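Local coordinates for peptidoglycan D,D-transpeptidase FtsI (Burkholderia pseudomallei, PDB 6HZI), which probably cross-links peptidoglycan as a penicillin-binding D,D-transpeptidase, the class of cell-wall enzyme inhibited by beta-lactam antibiotics, at residues 16-21 and 48-53; 290-295 and 315-320. All blocks are in the same frame, centred on the assembly; numbering follows the deposited sequence.

Interaction 1: 16-21 and 48-53; sequences YITYTN and SLVNYP
Thr-18 and Tyr-19 of helix 12-28 lie against Ser-48, Val-50 and Tyr-52 of strand 46-52, packing a helix on the antiparallel sheet of a penicillin-binding, beta-lactamase-like transpeptidase domain. The strand is an outermost one within the chain, bonded to strand 33-40 through the backbones of Ser-48, Val-50 and Tyr-52. The short helix and strand segments run nearly the same way, 24° apart, with axes 7.9 Å from each other at closest approach. Alternation along the strand turns Ser-48, Val-50 and Tyr-52 toward the helix and Leu-49 and Asn-51 away from it.

Apolar contact centres on Val-50, whose two methyls divide the work. CG2 meets Thr-18 CG2 at 3.6 Å, the two side chains passing alongside each other in opposite directions. CG1, placed anti to the backbone N of Val-50 (chi1 170°), rests 3.8 Å from Tyr-19 CA and also lies at the edge of the Tyr-19 ring. Farther along the strand the aromatic contact is looser: Tyr-19 CE1 and Tyr-52 CD1 are 4.5 Å apart, each atom approaching the other ring at a slant, while Tyr-19 OH is hydrogen-bonded to Lys-23 NZ.

The polar contact is a buried hydroxyl pair. Thr-18 OG1 is also bonded to the carbonyl oxygen of Ile-14, one turn back in the helix, and Ser-48 OG donates to Thr-18 OG1 over 2.8 Å.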
ATOM      1  N   TYR A  16       8.950 -19.278  -2.387  1.00 35.62           N
ATOM      2  CA  TYR A  16       9.005 -19.833  -3.761  1.00 34.24           C
ATOM      3  C   TYR A  16       7.806 -19.306  -4.561  1.00 33.02           C
ATOM      4  O   TYR A  16       7.982 -18.768  -5.674  1.00 34.84           O
ATOM      5  CB  TYR A  16       9.083 -21.358  -3.783  1.00 35.18           C
ATOM      6  CG  TYR A  16       9.210 -21.872  -5.195  1.00 39.21           C
ATOM      7  CD1 TYR A  16      10.361 -21.609  -5.934  1.00 36.61           C
ATOM      8  CD2 TYR A  16       8.167 -22.533  -5.813  1.00 34.96           C
ATOM      9  CE1 TYR A  16      10.465 -21.982  -7.259  1.00 38.76           C
ATOM     10  CE2 TYR A  16       8.266 -22.918  -7.139  1.00 40.07           C
ATOM     11  CZ  TYR A  16       9.419 -22.653  -7.860  1.00 40.84           C
ATOM     12  OH  TYR A  16       9.557 -23.048  -9.154  1.00 40.14           O
ATOM     13  N   ILE A  17       6.616 -19.429  -3.991  1.00 32.83           N
ATOM     14  CA  ILE A  17       5.367 -18.870  -4.566  1.00 34.15           C
ATOM     15  C   ILE A  17       5.577 -17.403  -4.935  1.00 37.41           C
ATOM     16  O   ILE A  17       5.026 -16.960  -5.967  1.00 32.99           O
ATOM     17  CB  ILE A  17       4.241 -18.958  -3.545  1.00 36.27           C
ATOM     18  CG1 ILE A  17       3.658 -20.370  -3.515  1.00 35.14           C
ATOM     19  CG2 ILE A  17       3.209 -17.864  -3.821  1.00 36.59           C
ATOM     20  CD1 ILE A  17       2.714 -20.594  -2.329  1.00 35.72           C
ATOM     21  N   THR A  18       6.285 -16.650  -4.085  1.00 37.47           N
ATOM     22  CA  THR A  18       6.450 -15.185  -4.280  1.00 35.27           C
ATOM     23  C   THR A  18       7.425 -15.007  -5.457  1.00 36.47           C
ATOM     24  O   THR A  18       7.175 -14.195  -6.375  1.00 37.23           O
ATOM     25  CB  THR A  18       6.853 -14.492  -2.964  1.00 32.71           C
ATOM     26  OG1 THR A  18       5.873 -14.646  -1.927  1.00 31.75           O
ATOM     27  CG2 THR A  18       7.053 -13.012  -3.173  1.00 34.58           C
ATOM     28  N   TYR A  19       8.520 -15.755  -5.455  1.00 34.22           N
ATOM     29  CA  TYR A  19       9.531 -15.713  -6.539  1.00 37.84           C
ATOM     30  C   TYR A  19       8.955 -16.126  -7.893  1.00 37.46           C
ATOM     31  O   TYR A  19       9.268 -15.420  -8.820  1.00 36.15           O
ATOM     32  CB  TYR A  19      10.687 -16.642  -6.216  1.00 37.88           C
ATOM     33  CG  TYR A  19      11.724 -16.822  -7.288  1.00 39.85           C
ATOM     34  CD1 TYR A  19      12.823 -15.968  -7.363  1.00 42.45           C
ATOM     35  CD2 TYR A  19      11.710 -17.936  -8.109  1.00 34.54           C
ATOM     36  CE1 TYR A  19      13.860 -16.194  -8.261  1.00 35.20           C
ATOM     37  CE2 TYR A  19      12.736 -18.174  -9.007  1.00 32.39           C
ATOM     38  CZ  TYR A  19      13.804 -17.295  -9.089  1.00 36.45           C
ATOM     39  OH  TYR A  19      14.833 -17.513  -9.954  1.00 35.24           O
ATOM     40  N   THR A  20       8.175 -17.204  -8.023  1.00 36.55           N
ATOM     41  CA  THR A  20       7.685 -17.641  -9.369  1.00 41.78           C
ATOM     42  C   THR A  20       6.746 -16.556  -9.917  1.00 42.66           C
ATOM     43  O   THR A  20       6.886 -16.158 -11.072  1.00 48.33           O
ATOM     44  CB  THR A  20       6.995 -19.008  -9.345  1.00 39.40           C
ATOM     45  OG1 THR A  20       5.998 -18.895  -8.337  1.00 50.25           O
ATOM     46  CG2 THR A  20       7.922 -20.146  -8.972  1.00 49.65           C
ATOM     47  N   ASN A  21       5.841 -16.048  -9.094  1.00 39.98           N
ATOM     48  CA  ASN A  21       4.804 -15.088  -9.553  1.00 38.45           C
ATOM     49  C   ASN A  21       5.495 -13.784  -9.962  1.00 37.80           C
ATOM     50  O   ASN A  21       5.188 -13.220 -10.986  1.00 41.31           O
ATOM     51  CB  ASN A  21       3.746 -14.943  -8.459  1.00 37.33           C
ATOM     52  CG  ASN A  21       2.774 -16.098  -8.503  1.00 36.21           C
ATOM     53  OD1 ASN A  21       2.213 -16.287  -9.562  1.00 37.48           O
ATOM     54  ND2 ASN A  21       2.521 -16.831  -7.410  1.00 34.78           N
ATOM     55  N   SER A  48       7.839 -13.829   3.235  1.00 31.32           N
ATOM     56  CA  SER A  48       8.613 -13.863   1.982  1.00 30.98           C
ATOM     57  C   SER A  48       9.144 -12.483   1.708  1.00 31.02           C
ATOM     58  O   SER A  48       8.557 -11.487   2.178  1.00 31.21           O
ATOM     59  CB  SER A  48       7.818 -14.364   0.795  1.00 31.76           C
ATOM     60  OG  SER A  48       6.785 -13.440   0.445  1.00 33.42           O
ATOM     61  N   LEU A  49      10.226 -12.464   0.952  1.00 30.23           N
ATOM     62  CA  LEU A  49      10.936 -11.218   0.640  1.00 32.47           C
ATOM     63  C   LEU A  49      11.727 -11.501  -0.628  1.00 33.99           C
ATOM     64  O   LEU A  49      12.638 -12.338  -0.582  1.00 32.28           O
ATOM     65  CB  LEU A  49      11.804 -10.806   1.833  1.00 34.47           C
ATOM     66  CG  LEU A  49      12.494  -9.447   1.668  1.00 39.01           C
ATOM     67  CD1 LEU A  49      11.512  -8.311   1.802  1.00 42.19           C
ATOM     68  CD2 LEU A  49      13.585  -9.282   2.694  1.00 43.34           C
ATOM     69  N   VAL A  50      11.298 -10.890  -1.728  1.00 34.13           N
ATOM     70  CA  VAL A  50      11.731 -11.304  -3.072  1.00 37.62           C
ATOM     71  C   VAL A  50      11.999 -10.065  -3.913  1.00 38.72           C
ATOM     72  O   VAL A  50      11.182  -9.144  -3.954  1.00 37.61           O
ATOM     73  CB  VAL A  50      10.696 -12.252  -3.708  1.00 38.37           C
ATOM     74  CG1 VAL A  50      11.016 -12.487  -5.169  1.00 38.34           C
ATOM     75  CG2 VAL A  50      10.640 -13.582  -2.962  1.00 35.77           C
ATOM     76  N   ASN A  51      13.154 -10.075  -4.554  1.00 38.99           N
ATOM     77  CA  ASN A  51      13.505  -9.126  -5.625  1.00 36.52           C
ATOM     78  C   ASN A  51      13.869  -9.917  -6.890  1.00 40.97           C
ATOM     79  O   ASN A  51      14.665 -10.801  -6.797  1.00 40.74           O
ATOM     80  CB  ASN A  51      14.680  -8.272  -5.208  1.00 33.30           C
ATOM     81  CG  ASN A  51      14.478  -7.569  -3.884  1.00 36.03           C
ATOM     82  OD1 ASN A  51      14.183  -6.374  -3.888  1.00 39.89           O
ATOM     83  ND2 ASN A  51      14.780  -8.229  -2.772  1.00 31.58           N
ATOM     84  N   TYR A  52      13.376  -9.541  -8.064  1.00 49.54           N
ATOM     85  CA  TYR A  52      13.831 -10.132  -9.342  1.00 49.28           C
ATOM     86  C   TYR A  52      14.244  -9.026 -10.289  1.00 53.10           C
ATOM     87  O   TYR A  52      13.382  -8.249 -10.704  1.00 46.08           O
ATOM     88  CB  TYR A  52      12.749 -10.977 -10.011  1.00 49.91           C
ATOM     89  CG  TYR A  52      13.342 -11.664 -11.196  1.00 55.56           C
ATOM     90  CD1 TYR A  52      14.290 -12.650 -10.998  1.00 64.97           C
ATOM     91  CD2 TYR A  52      13.111 -11.226 -12.490  1.00 59.12           C
ATOM     92  CE1 TYR A  52      14.922 -13.267 -12.062  1.00 62.50           C
ATOM     93  CE2 TYR A  52      13.718 -11.840 -13.576  1.00 54.11           C
ATOM     94  CZ  TYR A  52      14.633 -12.863 -13.354  1.00 62.13           C
ATOM     95  OH  TYR A  52      15.271 -13.529 -14.361  1.00 61.03           O
ATOM     96  N   PRO A  53      15.536  -8.946 -10.689  1.00 63.94           N
ATOM     97  CA  PRO A  53      16.623  -9.788 -10.151  1.00 63.89           C
ATOM     98  C   PRO A  53      16.893  -9.824  -8.638  1.00 70.90           C
ATOM     99  O   PRO A  53      17.919  -9.335  -8.203  1.00 65.11           O
ATOM    100  CB  PRO A  53      17.861  -9.104 -10.709  1.00 71.65           C
ATOM    101  CG  PRO A  53      17.392  -8.527 -12.026  1.00 68.74           C
ATOM    102  CD  PRO A  53      15.981  -8.059 -11.771  1.00 62.83           C
TER

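Interaction 2: 290-295 and 315-320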
ATOM      1  N   ILE A 290      -2.573 -12.000   6.053  1.00 35.00           N
ATOM      2  CA  ILE A 290      -1.343 -11.578   5.347  1.00 33.60           C
ATOM      3  C   ILE A 290      -1.571 -10.202   4.737  1.00 35.15           C
ATOM      4  O   ILE A 290      -2.713  -9.907   4.345  1.00 34.10           O
ATOM      5  CB  ILE A 290      -0.926 -12.583   4.267  1.00 35.87           C
ATOM      6  CG1 ILE A 290      -2.028 -12.837   3.243  1.00 33.88           C
ATOM      7  CG2 ILE A 290      -0.453 -13.875   4.916  1.00 39.20           C
ATOM      8  CD1 ILE A 290      -1.510 -13.535   1.984  1.00 33.39           C
ATOM      9  N   VAL A 291      -0.504  -9.409   4.729  1.00 28.06           N
ATOM     10  CA  VAL A 291      -0.350  -8.219   3.880  1.00 27.87           C
ATOM     11  C   VAL A 291       0.589  -8.611   2.754  1.00 31.61           C
ATOM     12  O   VAL A 291       1.651  -9.225   3.055  1.00 32.21           O
ATOM     13  CB  VAL A 291       0.235  -7.072   4.704  1.00 29.23           C
ATOM     14  CG1 VAL A 291       0.834  -5.968   3.840  1.00 31.87           C
ATOM     15  CG2 VAL A 291      -0.791  -6.511   5.690  1.00 29.96           C
ATOM     16  N   VAL A 292       0.243  -8.227   1.524  1.00 29.51           N
ATOM     17  CA  VAL A 292       1.094  -8.533   0.354  1.00 30.29           C
ATOM     18  C   VAL A 292       1.372  -7.230  -0.376  1.00 30.31           C
ATOM     19  O   VAL A 292       0.410  -6.489  -0.657  1.00 29.99           O
ATOM     20  CB  VAL A 292       0.448  -9.604  -0.544  1.00 32.37           C
ATOM     21  CG1 VAL A 292       1.195  -9.769  -1.859  1.00 32.60           C
ATOM     22  CG2 VAL A 292       0.338 -10.955   0.155  1.00 33.41           C
ATOM     23  N   ALA A 293       2.641  -6.984  -0.696  1.00 30.00           N
ATOM     24  CA  ALA A 293       3.047  -5.789  -1.454  1.00 31.99           C
ATOM     25  C   ALA A 293       3.818  -6.236  -2.689  1.00 33.92           C
ATOM     26  O   ALA A 293       4.689  -7.146  -2.583  1.00 34.15           O
ATOM     27  CB  ALA A 293       3.862  -4.867  -0.585  1.00 33.22           C
ATOM     28  N   VAL A 294       3.524  -5.583  -3.805  1.00 33.16           N
ATOM     29  CA  VAL A 294       4.105  -5.919  -5.130  1.00 36.32           C
ATOM     30  C   VAL A 294       4.443  -4.621  -5.830  1.00 34.69           C
ATOM     31  O   VAL A 294       3.581  -3.703  -5.841  1.00 34.08           O
ATOM     32  CB  VAL A 294       3.131  -6.730  -6.003  1.00 35.25           C
ATOM     33  CG1 VAL A 294       3.758  -7.039  -7.346  1.00 39.75           C
ATOM     34  CG2 VAL A 294       2.715  -8.012  -5.331  1.00 35.00           C
ATOM     35  N   SER A 295       5.616  -4.578  -6.441  1.00 35.28           N
ATOM     36  CA  SER A 295       6.063  -3.431  -7.270  1.00 38.35           C
ATOM     37  C   SER A 295       6.765  -3.937  -8.549  1.00 43.62           C
ATOM     38  O   SER A 295       7.659  -4.803  -8.450  1.00 42.75           O
ATOM     39  CB  SER A 295       6.892  -2.510  -6.426  1.00 37.56           C
ATOM     40  OG  SER A 295       7.124  -1.284  -7.104  1.00 45.74           O
ATOM     41  N   SER A 315      -2.772 -10.712  -6.741  1.00 36.28           N
ATOM     42  CA  SER A 315      -3.853 -11.736  -6.795  1.00 41.48           C
ATOM     43  C   SER A 315      -3.265 -13.163  -6.731  1.00 33.99           C
ATOM     44  O   SER A 315      -3.706 -14.001  -5.918  1.00 33.29           O
ATOM     45  CB  SER A 315      -4.709 -11.585  -8.030  1.00 41.62           C
ATOM     46  OG  SER A 315      -5.751 -12.551  -7.969  1.00 40.93           O
ATOM     47  N   ALA A 316      -2.341 -13.450  -7.624  1.00 32.05           N
ATOM     48  CA  ALA A 316      -1.728 -14.801  -7.751  1.00 36.64           C
ATOM     49  C   ALA A 316      -0.998 -15.160  -6.444  1.00 37.34           C
ATOM     50  O   ALA A 316      -1.295 -16.233  -5.883  1.00 44.55           O
ATOM     51  CB  ALA A 316      -0.811 -14.830  -8.963  1.00 32.99           C
ATOM     52  N   ILE A 317      -0.144 -14.264  -5.920  1.00 36.20           N
ATOM     53  CA  ILE A 317       0.610 -14.524  -4.657  1.00 37.86           C
ATOM     54  C   ILE A 317      -0.402 -14.767  -3.513  1.00 37.07           C
ATOM     55  O   ILE A 317      -0.167 -15.625  -2.640  1.00 39.53           O
ATOM     56  CB  ILE A 317       1.579 -13.353  -4.340  1.00 37.48           C
ATOM     57  CG1 ILE A 317       2.701 -13.240  -5.375  1.00 36.41           C
ATOM     58  CG2 ILE A 317       2.159 -13.483  -2.929  1.00 34.92           C
ATOM     59  CD1 ILE A 317       3.532 -11.993  -5.231  1.00 36.37           C
ATOM     60  N   VAL A 318      -1.461 -13.973  -3.452  1.00 33.04           N
ATOM     61  CA  VAL A 318      -2.399 -14.069  -2.315  1.00 35.71           C
ATOM     62  C   VAL A 318      -3.113 -15.428  -2.349  1.00 35.75           C
ATOM     63  O   VAL A 318      -3.149 -16.094  -1.304  1.00 34.09           O
ATOM     64  CB  VAL A 318      -3.372 -12.880  -2.289  1.00 36.49           C
ATOM     65  CG1 VAL A 318      -4.511 -13.149  -1.317  1.00 33.40           C
ATOM     66  CG2 VAL A 318      -2.628 -11.591  -1.907  1.00 39.07           C
ATOM     67  N   GLY A 319      -3.728 -15.798  -3.471  1.00 40.03           N
ATOM     68  CA  GLY A 319      -4.368 -17.121  -3.588  1.00 40.31           C
ATOM     69  C   GLY A 319      -3.371 -18.244  -3.295  1.00 38.60           C
ATOM     70  O   GLY A 319      -3.661 -19.131  -2.454  1.00 40.99           O
ATOM     71  N   ASP A 320      -2.187 -18.224  -3.909  1.00 38.98           N
ATOM     72  CA  ASP A 320      -1.259 -19.372  -3.713  1.00 43.66           C
ATOM     73  C   ASP A 320      -0.917 -19.409  -2.223  1.00 41.16           C
ATOM     74  O   ASP A 320      -0.887 -20.488  -1.638  1.00 41.53           O
ATOM     75  CB  ASP A 320      -0.034 -19.301  -4.639  1.00 40.41           C
ATOM     76  CG  ASP A 320      -0.368 -19.516  -6.108  1.00 47.42           C
ATOM     77  OD1 ASP A 320      -1.424 -20.121  -6.378  1.00 57.70           O
ATOM     78  OD2 ASP A 320       0.412 -19.054  -6.983  1.00 51.56           O
TER
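Val-292 sets its two methyls against neighbouring side chains of the helix, CG2 at 3.7 Å from Val-318 CG2 and CG1 at 4.0 Å from Ile-317 CG2. Both pairs meet at a slant. The division follows from the valine torsion (chi1 171°), which holds CG1 anti to the backbone N and CG2 anti to the carbonyl carbon. Val-292 and Val-318 also have the nearest CA atoms across the two segments, 7.1 Å apart.

The contact widens on both sides of this pair. Val-294 CG2 and Ile-317 CD1 come tip to tip at 4.1 Å, CD1 being carried there by an Ile-317 chain extended at its second torsion (chi2 171°). At the other end, Ile-290 CD1 reaches the backbone of the helix, 4.4 Å from Val-318 CA.

This is a helix laid on a sheet of the transpeptidase domain: strand 290-297 sits between 33-40 and 274-283, and helix 310-324 runs roughly antiparallel to it, the short segments making 152° with axes 9.2 Å apart at their closest. Helix 187-198 covers the other side of the strand, where Ala-293 packs on Leu-187 and Ala-191.

All five touching residues are buried, and every side chain among them is a branched hydrocarbon. Cohesion therefore rests on van der Waals contact and exclusion of water, without directional bonds between the two segments.

How the interactions relate
Interactions 1 and 2 place two helices, 12-28 and 310-324, on one antiparallel sheet, the centres of the two contacts lying about 11 Å apart. Strand 33-40 separates their two strands, and its Val-38 touches Thr-18 and Ser-48 as well as Val-292 and Ile-317. Interaction 2 uses an inner strand, lies nearer the chain centre (its centre about 12 Å away, against about 18 Å for interaction 1) and is wholly aliphatic; interaction 1, on an outermost strand, adds a hydroxyl pair and partly exposed tyrosines. The helices also meet directly: Asn-21 ND2 lies 3.1 Å from Asp-320 OD2, a probable hydrogen bond, and Asn-21 CB packs 3.7 Å from Ile-317 CG1.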